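Local coordinates for protein beta-glucanase (Podospora anserina, PDB 4LE4) that probably hydrolyses beta-glucans as a family 131 glycoside hydrolase, a member of the concanavalin clan, and binds cellotriose, at residues 113-118 and 222-227; 125-130 and 163-168; 140-145 and 154-159. All coordinates share one frame; numbering follows the deposited sequence.

Interaction 1: 113-118 and 222-227; sequences REHQIA and EDFYWS
His115 and Glu222 join through one short hydrogen bond at one end of a face-to-face packing of two beta sheets, the sandwich expected of a glycoside hydrolase in the concanavalin clan. Strands 115-117 and 222-227 run nearly parallel, at 17°, with axes 11.8 Å apart, so side chains alone span the gap. The imidazole sends NE2-H straight to Glu222 OE1 (2.6 Å, 167° at the hydrogen), meeting its syn lone pair from within the ring plane although ring and carboxylate are turned 44° from each other. On its other nitrogen, ND1 makes a weak bond of 2.9 Å to Arg113 O, so both ring nitrogens are engaged and the flip of the ring is restrained. Beside the bond the packing is close: Phe224 CZ lies 3.6 Å from His115 CD2, the two rings set obliquely, and Ile117, with CG2 anti to its backbone N, drives that methyl against the Trp226 indole in an apolar contact. The solvent side of segment 113-118 is looser: Glu114 and Gln116 are partly exposed, do not touch strand 222-227 and pair with each other, Gln116 NE2 donating to Glu114 OE2, which also receives Lys128 NZ in a salt bridge. At the far end of the buried face, Ala118 CB stands 4.0 Å from Trp226 CH2, while Ile117 CG2 presses on the same carbon at 3.5 Å.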
loop_
_atom_site.group_PDB
_atom_site.type_symbol
_atom_site.label_atom_id
_atom_site.label_comp_id
_atom_site.label_asym_id
_atom_site.label_seq_id
_atom_site.Cartn_x
_atom_site.Cartn_y
_atom_site.Cartn_z
ATOM N N ARG A 113 7.724 -3.513 15.979
ATOM C CA ARG A 113 7.858 -2.153 15.465
ATOM C C ARG A 113 6.649 -1.712 14.686
ATOM O O ARG A 113 6.053 -2.500 13.968
ATOM C CB ARG A 113 9.079 -2.046 14.559
ATOM C CG ARG A 113 10.367 -2.184 15.364
ATOM C CD ARG A 113 11.568 -2.375 14.465
ATOM N NE ARG A 113 11.938 -1.163 13.753
ATOM C CZ ARG A 113 13.014 -1.098 12.984
ATOM N NH1 ARG A 113 13.782 -2.171 12.864
ATOM N NH2 ARG A 113 13.319 0.012 12.325
ATOM N N GLU A 114 6.317 -0.432 14.803
ATOM C CA GLU A 114 5.155 0.076 14.086
ATOM C C GLU A 114 5.449 0.244 12.592
ATOM O O GLU A 114 6.505 0.740 12.211
ATOM C CB GLU A 114 4.719 1.413 14.688
ATOM C CG GLU A 114 3.630 2.141 13.876
ATOM C CD GLU A 114 3.141 3.440 14.562
ATOM O OE1 GLU A 114 3.450 3.676 15.758
ATOM O OE2 GLU A 114 2.435 4.220 13.905
ATOM N N HIS A 115 4.505 -0.183 11.750
ATOM C CA HIS A 115 4.639 -0.019 10.305
ATOM C C HIS A 115 3.430 0.777 9.881
ATOM O O HIS A 115 2.345 0.570 10.420
ATOM C CB HIS A 115 4.585 -1.361 9.564
ATOM C CG HIS A 115 5.747 -2.261 9.864
ATOM N ND1 HIS A 115 5.931 -2.854 11.097
ATOM C CD2 HIS A 115 6.766 -2.686 9.085
ATOM C CE1 HIS A 115 7.017 -3.611 11.061
ATOM N NE2 HIS A 115 7.542 -3.525 9.851
ATOM N N GLN A 116 3.651 1.694 8.952
ATOM C CA GLN A 116 2.591 2.530 8.366
ATOM C C GLN A 116 2.647 2.106 6.891
ATOM O O GLN A 116 3.689 2.182 6.267
ATOM C CB GLN A 116 2.920 4.002 8.586
ATOM C CG GLN A 116 2.707 4.353 10.092
ATOM C CD GLN A 116 3.388 5.630 10.529
ATOM O OE1 GLN A 116 3.816 6.429 9.705
ATOM N NE2 GLN A 116 3.485 5.832 11.844
ATOM N N ILE A 117 1.501 1.696 6.365
ATOM C CA ILE A 117 1.403 1.108 5.033
ATOM C C ILE A 117 0.355 1.753 4.139
ATOM O O ILE A 117 -0.764 1.985 4.589
ATOM C CB ILE A 117 1.027 -0.383 5.225
ATOM C CG1 ILE A 117 2.063 -1.047 6.171
ATOM C CG2 ILE A 117 0.967 -1.100 3.885
ATOM C CD1 ILE A 117 1.610 -2.358 6.817
ATOM N N ALA A 118 0.685 1.999 2.870
ATOM C CA ALA A 118 -0.319 2.578 1.939
ATOM C C ALA A 118 -0.966 3.840 2.554
ATOM O O ALA A 118 -2.195 4.036 2.539
ATOM C CB ALA A 118 -1.375 1.551 1.649
ATOM N N GLU A 222 12.775 -7.227 5.753
ATOM C CA GLU A 222 11.325 -7.375 5.808
ATOM C C GLU A 222 10.779 -7.234 4.402
ATOM O O GLU A 222 11.089 -6.259 3.711
ATOM C CB GLU A 222 10.727 -6.302 6.710
ATOM C CG GLU A 222 11.145 -6.487 8.160
ATOM C CD GLU A 222 10.580 -5.431 9.086
ATOM O OE1 GLU A 222 9.541 -4.847 8.727
ATOM O OE2 GLU A 222 11.166 -5.196 10.169
ATOM N N ASP A 223 9.984 -8.213 3.993
ATOM C CA ASP A 223 9.399 -8.246 2.653
ATOM C C ASP A 223 7.874 -8.090 2.701
ATOM O O ASP A 223 7.202 -8.746 3.495
ATOM C CB ASP A 223 9.708 -9.579 1.953
ATOM C CG ASP A 223 11.208 -9.774 1.631
ATOM O OD1 ASP A 223 11.917 -8.772 1.357
ATOM O OD2 ASP A 223 11.675 -10.948 1.616
ATOM N N PHE A 224 7.339 -7.262 1.803
ATOM C CA PHE A 224 5.893 -7.025 1.696
ATOM C C PHE A 224 5.529 -7.245 0.230
ATOM O O PHE A 224 6.204 -6.744 -0.643
ATOM C CB PHE A 224 5.576 -5.587 2.106
ATOM C CG PHE A 224 6.074 -5.227 3.491
ATOM C CD1 PHE A 224 7.409 -4.928 3.706
ATOM C CD2 PHE A 224 5.194 -5.205 4.573
ATOM C CE1 PHE A 224 7.884 -4.605 4.991
ATOM C CE2 PHE A 224 5.648 -4.886 5.861
ATOM C CZ PHE A 224 6.979 -4.589 6.073
ATOM N N TYR A 225 4.454 -7.971 -0.024
ATOM C CA TYR A 225 4.041 -8.311 -1.387
ATOM C C TYR A 225 2.819 -7.514 -1.753
ATOM O O TYR A 225 1.894 -7.418 -0.964
ATOM C CB TYR A 225 3.758 -9.803 -1.453
ATOM C CG TYR A 225 5.018 -10.565 -1.131
ATOM C CD1 TYR A 225 5.889 -10.955 -2.143
ATOM C CD2 TYR A 225 5.386 -10.816 0.197
ATOM C CE1 TYR A 225 7.113 -11.582 -1.852
ATOM C CE2 TYR A 225 6.595 -11.438 0.506
ATOM C CZ TYR A 225 7.463 -11.824 -0.529
ATOM O OH TYR A 225 8.661 -12.470 -0.265
ATOM N N TRP A 226 2.831 -6.945 -2.948
ATOM C CA TRP A 226 1.738 -6.064 -3.383
ATOM C C TRP A 226 1.274 -6.373 -4.792
ATOM O O TRP A 226 2.100 -6.728 -5.638
ATOM C CB TRP A 226 2.245 -4.617 -3.459
ATOM C CG TRP A 226 2.736 -4.024 -2.191
ATOM C CD1 TRP A 226 3.890 -4.353 -1.499
ATOM C CD2 TRP A 226 2.099 -2.998 -1.453
ATOM N NE1 TRP A 226 3.989 -3.585 -0.372
ATOM C CE2 TRP A 226 2.908 -2.738 -0.314
ATOM C CE3 TRP A 226 0.917 -2.265 -1.633
ATOM C CZ2 TRP A 226 2.573 -1.769 0.643
ATOM C CZ3 TRP A 226 0.583 -1.297 -0.669
ATOM C CH2 TRP A 226 1.410 -1.064 0.446
ATOM N N SER A 227 -0.025 -6.197 -5.056
ATOM C CA SER A 227 -0.531 -6.339 -6.427
ATOM C C SER A 227 -1.857 -5.591 -6.508
ATOM O O SER A 227 -2.361 -5.114 -5.491
ATOM C CB SER A 227 -0.708 -7.811 -6.841
ATOM O OG SER A 227 -1.652 -8.511 -6.070
#

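Interaction 2: 125-130 and 163-168; sequences TELKSG and HNVAYE
Thr125 sets its methyl CG2 over one face of the Tyr167 ring, 4.1 Å from the centroid and 15° off the normal, a CH-pi contact. Its chi1 of -165° puts CG2 between backbone N and carbonyl carbon and turns OG1 the other way, to the carbonyl O of Cys146. The phenol reaches on past the methyl, bringing OH to 3.4 Å from Glu126 CA and 4.0 Å from Leu127 CG. Leu127 CD2 approaches the ring at its edge, 4.5 Å from Tyr167 CE1, while its CD1 lies equally far from Val165 CG2. This is contact between the two layers of the beta sandwich: strands 125-129 and 163-168 belong to opposite sheets and run roughly antiparallel, their axes 9.6 Å apart. The phenol end is tied down by a hydrogen bond to Ala118 O in the sheet it faces; a phenylalanine here would probably leave the Ala118 carbonyl without this donor and set the end of the ring free to shift. Further out, Phe99 meets the Tyr167 ring edge-to-face and also touches Leu127 and Val165, and Phe178, in the neighbouring strand 175-182, packs against Val165.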
loop_
_atom_site.group_PDB
_atom_site.type_symbol
_atom_site.label_atom_id
_atom_site.label_comp_id
_atom_site.label_asym_id
_atom_site.label_seq_id
_atom_site.Cartn_x
_atom_site.Cartn_y
_atom_site.Cartn_z
ATOM N N THR A 125 -5.525 8.474 6.464
ATOM C CA THR A 125 -5.899 7.053 6.477
ATOM C C THR A 125 -4.657 6.234 6.043
ATOM O O THR A 125 -3.758 6.764 5.399
ATOM C CB THR A 125 -7.126 6.714 5.610
ATOM O OG1 THR A 125 -7.597 5.412 5.986
ATOM C CG2 THR A 125 -6.782 6.733 4.105
ATOM N N GLU A 126 -4.602 4.975 6.455
ATOM C CA GLU A 126 -3.446 4.108 6.171
ATOM C C GLU A 126 -3.712 2.774 6.857
ATOM O O GLU A 126 -4.714 2.627 7.585
ATOM C CB GLU A 126 -2.209 4.725 6.834
ATOM C CG GLU A 126 -2.313 4.773 8.406
ATOM C CD GLU A 126 -1.339 5.750 9.068
ATOM O OE1 GLU A 126 -0.194 5.821 8.605
ATOM O OE2 GLU A 126 -1.699 6.433 10.080
ATOM N N LEU A 127 -2.842 1.783 6.608
ATOM C CA LEU A 127 -2.924 0.549 7.381
ATOM C C LEU A 127 -1.719 0.656 8.328
ATOM O O LEU A 127 -0.779 1.418 8.069
ATOM C CB LEU A 127 -2.749 -0.718 6.525
ATOM C CG LEU A 127 -3.769 -0.937 5.411
ATOM C CD1 LEU A 127 -3.500 -2.322 4.776
ATOM C CD2 LEU A 127 -5.188 -0.831 5.930
ATOM N N LYS A 128 -1.773 -0.085 9.431
ATOM C CA LYS A 128 -0.663 -0.127 10.363
ATOM C C LYS A 128 -0.509 -1.547 10.825
ATOM O O LYS A 128 -1.436 -2.355 10.759
ATOM C CB LYS A 128 -0.920 0.755 11.591
ATOM C CG LYS A 128 -0.837 2.238 11.295
ATOM C CD LYS A 128 -0.801 3.038 12.596
ATOM C CE LYS A 128 -0.579 4.516 12.296
ATOM N NZ LYS A 128 -0.269 5.284 13.529
ATOM N N SER A 129 0.686 -1.871 11.297
ATOM C CA SER A 129 0.911 -3.191 11.821
ATOM C C SER A 129 2.020 -3.058 12.878
ATOM O O SER A 129 2.724 -2.042 12.934
ATOM C CB SER A 129 1.337 -4.161 10.704
ATOM O OG SER A 129 2.699 -3.967 10.317
ATOM N N GLY A 130 2.163 -4.097 13.689
ATOM C CA GLY A 130 3.190 -4.079 14.711
ATOM C C GLY A 130 2.779 -3.406 16.009
ATOM O O GLY A 130 1.656 -2.974 16.182
ATOM N N HIS A 163 -4.615 -9.710 1.351
ATOM C CA HIS A 163 -5.627 -8.777 1.810
ATOM C C HIS A 163 -5.863 -7.770 0.722
ATOM O O HIS A 163 -4.961 -7.012 0.362
ATOM C CB HIS A 163 -5.151 -8.040 3.070
ATOM C CG HIS A 163 -5.157 -8.905 4.287
ATOM N ND1 HIS A 163 -6.240 -8.980 5.135
ATOM C CD2 HIS A 163 -4.237 -9.774 4.764
ATOM C CE1 HIS A 163 -5.988 -9.865 6.087
ATOM N NE2 HIS A 163 -4.778 -10.364 5.884
ATOM N N ASN A 164 -7.084 -7.749 0.209
ATOM C CA ASN A 164 -7.446 -6.814 -0.859
ATOM C C ASN A 164 -8.217 -5.676 -0.189
ATOM O O ASN A 164 -9.149 -5.924 0.547
ATOM C CB ASN A 164 -8.348 -7.545 -1.861
ATOM C CG ASN A 164 -7.805 -8.941 -2.216
ATOM O OD1 ASN A 164 -8.426 -9.988 -1.918
ATOM N ND2 ASN A 164 -6.649 -8.956 -2.815
ATOM N N VAL A 165 -7.832 -4.445 -0.473
ATOM C CA VAL A 165 -8.428 -3.272 0.167
ATOM C C VAL A 165 -8.826 -2.197 -0.852
ATOM O O VAL A 165 -8.242 -2.105 -1.943
ATOM C CB VAL A 165 -7.365 -2.581 1.081
ATOM C CG1 VAL A 165 -7.896 -1.238 1.652
ATOM C CG2 VAL A 165 -6.924 -3.531 2.196
ATOM N N ALA A 166 -9.880 -1.453 -0.529
ATOM C CA ALA A 166 -10.193 -0.279 -1.304
ATOM C C ALA A 166 -10.581 0.787 -0.281
ATOM O O ALA A 166 -11.469 0.553 0.549
ATOM C CB ALA A 166 -11.338 -0.508 -2.292
ATOM N N TYR A 167 -9.874 1.924 -0.287
ATOM C CA TYR A 167 -10.264 3.040 0.593
ATOM C C TYR A 167 -11.331 3.779 -0.236
ATOM O O TYR A 167 -11.054 4.126 -1.367
ATOM C CB TYR A 167 -9.147 4.055 0.778
ATOM C CG TYR A 167 -7.884 3.566 1.415
ATOM C CD1 TYR A 167 -7.914 2.613 2.421
ATOM C CD2 TYR A 167 -6.653 4.129 1.057
ATOM C CE1 TYR A 167 -6.736 2.228 3.074
ATOM C CE2 TYR A 167 -5.467 3.755 1.697
ATOM C CZ TYR A 167 -5.517 2.801 2.710
ATOM O OH TYR A 167 -4.349 2.423 3.371
ATOM N N GLU A 168 -12.520 3.978 0.315
ATOM C CA GLU A 168 -13.596 4.719 -0.369
ATOM C C GLU A 168 -13.437 6.135 0.180
ATOM O O GLU A 168 -13.825 6.426 1.315
ATOM C CB GLU A 168 -14.961 4.147 0.030
ATOM C CG GLU A 168 -16.128 5.028 -0.466
ATOM C CD GLU A 168 -17.509 4.436 -0.246
ATOM O OE1 GLU A 168 -17.652 3.438 0.484
ATOM O OE2 GLU A 168 -18.474 4.999 -0.814
#

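Interaction 3: 140-145 and 154-159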
loop_
_atom_site.group_PDB
_atom_site.type_symbol
_atom_site.label_atom_id
_atom_site.label_comp_id
_atom_site.label_asym_id
_atom_site.label_seq_id
_atom_site.Cartn_x
_atom_site.Cartn_y
_atom_site.Cartn_z
ATOM N N ASP A 140 -0.249 -6.705 18.674
ATOM C CA ASP A 140 0.879 -6.394 17.819
ATOM C C ASP A 140 0.934 -7.219 16.527
ATOM O O ASP A 140 1.575 -6.830 15.558
ATOM C CB ASP A 140 2.166 -6.529 18.628
ATOM C CG ASP A 140 2.134 -5.668 19.891
ATOM O OD1 ASP A 140 1.380 -4.664 19.907
ATOM O OD2 ASP A 140 2.865 -5.973 20.866
ATOM N N THR A 141 0.233 -8.340 16.504
ATOM C CA THR A 141 0.227 -9.189 15.321
ATOM C C THR A 141 -0.934 -8.826 14.390
ATOM O O THR A 141 -1.196 -9.519 13.417
ATOM C CB THR A 141 0.068 -10.659 15.711
ATOM O OG1 THR A 141 -1.113 -10.808 16.498
ATOM C CG2 THR A 141 1.287 -11.155 16.541
ATOM N N LEU A 142 -1.631 -7.749 14.703
ATOM C CA LEU A 142 -2.773 -7.322 13.897
ATOM C C LEU A 142 -2.414 -6.414 12.724
ATOM O O LEU A 142 -1.447 -5.665 12.804
ATOM C CB LEU A 142 -3.742 -6.530 14.770
ATOM C CG LEU A 142 -4.364 -7.198 15.991
ATOM C CD1 LEU A 142 -5.250 -6.162 16.755
ATOM C CD2 LEU A 142 -5.160 -8.409 15.550
ATOM N N LEU A 143 -3.217 -6.485 11.655
ATOM C CA LEU A 143 -3.100 -5.563 10.520
ATOM C C LEU A 143 -4.317 -4.658 10.817
ATOM O O LEU A 143 -5.423 -5.157 11.033
ATOM C CB LEU A 143 -3.321 -6.288 9.193
ATOM C CG LEU A 143 -3.206 -5.445 7.921
ATOM C CD1 LEU A 143 -1.842 -4.737 7.836
ATOM C CD2 LEU A 143 -3.416 -6.378 6.713
ATOM N N ARG A 144 -4.124 -3.349 10.810
ATOM C CA ARG A 144 -5.200 -2.413 11.159
ATOM C C ARG A 144 -5.441 -1.382 10.083
ATOM O O ARG A 144 -4.518 -0.976 9.379
ATOM C CB ARG A 144 -4.798 -1.601 12.386
ATOM C CG ARG A 144 -4.371 -2.396 13.608
ATOM C CD ARG A 144 -3.402 -1.537 14.414
ATOM N NE ARG A 144 -2.967 -2.139 15.676
ATOM C CZ ARG A 144 -3.555 -1.920 16.852
ATOM N NH1 ARG A 144 -3.075 -2.496 17.954
ATOM N NH2 ARG A 144 -4.630 -1.139 16.937
ATOM N N TRP A 145 -6.680 -0.928 9.999
ATOM C CA TRP A 145 -7.016 0.169 9.104
ATOM C C TRP A 145 -7.261 1.333 10.068
ATOM O O TRP A 145 -8.078 1.214 10.973
ATOM C CB TRP A 145 -8.293 -0.120 8.325
ATOM C CG TRP A 145 -8.729 1.075 7.529
ATOM C CD1 TRP A 145 -8.027 1.718 6.536
ATOM C CD2 TRP A 145 -9.975 1.782 7.665
ATOM N NE1 TRP A 145 -8.769 2.775 6.053
ATOM C CE2 TRP A 145 -9.962 2.834 6.724
ATOM C CE3 TRP A 145 -11.092 1.624 8.495
ATOM C CZ2 TRP A 145 -11.036 3.738 6.585
ATOM C CZ3 TRP A 145 -12.168 2.526 8.368
ATOM C CH2 TRP A 145 -12.123 3.563 7.414
ATOM N N SER A 154 -9.491 -4.178 12.391
ATOM C CA SER A 154 -8.216 -4.896 12.452
ATOM C C SER A 154 -8.454 -6.405 12.259
ATOM O O SER A 154 -9.584 -6.893 12.363
ATOM C CB SER A 154 -7.487 -4.618 13.785
ATOM O OG SER A 154 -8.254 -5.046 14.898
ATOM N N VAL A 155 -7.402 -7.146 11.950
ATOM C CA VAL A 155 -7.554 -8.579 11.764
ATOM C C VAL A 155 -6.190 -9.220 12.014
ATOM O O VAL A 155 -5.166 -8.565 11.849
ATOM C CB VAL A 155 -8.053 -8.887 10.315
ATOM C CG1 VAL A 155 -7.013 -8.469 9.307
ATOM C CG2 VAL A 155 -8.403 -10.336 10.172
ATOM N N GLU A 156 -6.179 -10.479 12.449
ATOM C CA GLU A 156 -4.900 -11.162 12.666
ATOM C C GLU A 156 -4.194 -11.207 11.303
ATOM O O GLU A 156 -4.785 -11.664 10.327
ATOM C CB GLU A 156 -5.143 -12.591 13.132
ATOM C CG GLU A 156 -3.859 -13.436 13.223
ATOM C CD GLU A 156 -2.871 -12.884 14.230
ATOM O OE1 GLU A 156 -3.321 -12.209 15.184
ATOM O OE2 GLU A 156 -1.645 -13.135 14.093
ATOM N N TRP A 157 -2.952 -10.748 11.224
ATOM C CA TRP A 157 -2.254 -10.771 9.941
ATOM C C TRP A 157 -1.488 -12.093 9.761
ATOM O O TRP A 157 -0.368 -12.246 10.230
ATOM C CB TRP A 157 -1.303 -9.589 9.850
ATOM C CG TRP A 157 -0.770 -9.341 8.439
ATOM C CD1 TRP A 157 -1.134 -10.011 7.288
ATOM C CD2 TRP A 157 0.173 -8.346 8.047
ATOM N NE1 TRP A 157 -0.474 -9.484 6.219
ATOM C CE2 TRP A 157 0.339 -8.463 6.648
ATOM C CE3 TRP A 157 0.905 -7.357 8.738
ATOM C CZ2 TRP A 157 1.201 -7.634 5.929
ATOM C CZ3 TRP A 157 1.755 -6.536 8.034
ATOM C CH2 TRP A 157 1.901 -6.678 6.621
ATOM N N ALA A 158 -2.115 -13.040 9.085
ATOM C CA ALA A 158 -1.515 -14.354 8.863
ATOM C C ALA A 158 -0.620 -14.403 7.611
ATOM O O ALA A 158 -0.816 -13.663 6.649
ATOM C CB ALA A 158 -2.628 -15.403 8.741
ATOM N N ALA A 159 0.363 -15.291 7.642
ATOM C CA ALA A 159 1.262 -15.471 6.513
ATOM C C ALA A 159 0.531 -16.013 5.288
ATOM O O ALA A 159 -0.410 -16.798 5.423
ATOM C CB ALA A 159 2.384 -16.432 6.898
HETATM O O HOH W 1 0.873 -11.375 12.762
#
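Leu143 carries its CG anti to the backbone N (chi1 -179°), which directs the branch toward Trp157, where CD1 lies over one face of the indole, 4.0 Å from the centroid of the six-membered ring and 16° off its normal. Glu156 instead bends its chain at chi2 (62°), folding the carboxylate back until OE1 is 2.9 Å from Thr141 OG1; that hydroxyl also lies within hydrogen-bonding reach of Ile138 O, so the proton is not settled between them. Beneath these side chains runs the antiparallel ladder of a beta hairpin. Leu143 and Val155 form a hydrogen-bonded pair, with Leu143 N to Val155 O at 2.9 Å and Val155 N to Leu143 O at 3.0 Å. Where the second strand ends, Trp157 N still donates to Thr141 O, at 3.1 Å, and a water lies within hydrogen-bonding distance of both Thr141 O (2.9 Å) and Trp157 O (3.0 Å). On the sheet face opposite Leu143 and Val155, Arg144 CG rests 3.8 Å from Ser154 CB. The hairpin continues the sheet beyond strand 125-129, to which Arg144 is bonded through Lys128, while Trp157 touches Ser129 in that strand and meets His163 in the facing sheet.

Overall arrangement
Read from the N terminus, the chain opens interaction 1 at 113-118, interaction 2 at 125-130 and interaction 3 at 140-145, then closes them in reverse order. Interaction 3 closes first, as a hairpin at 154-159; interaction 2 follows at 163-168; interaction 1 ends the series at 222-227, more than a hundred residues after it began. The three loops therefore lie one within another, and none cross. Their first segments are successive neighbours in one sheet, joined by His115 N to Ser129 O and Lys128 O to Arg144 N. Interactions 1 and 2 bind that sheet to the facing one, whereas interaction 3 extends it and packs Trp157 against Phe224.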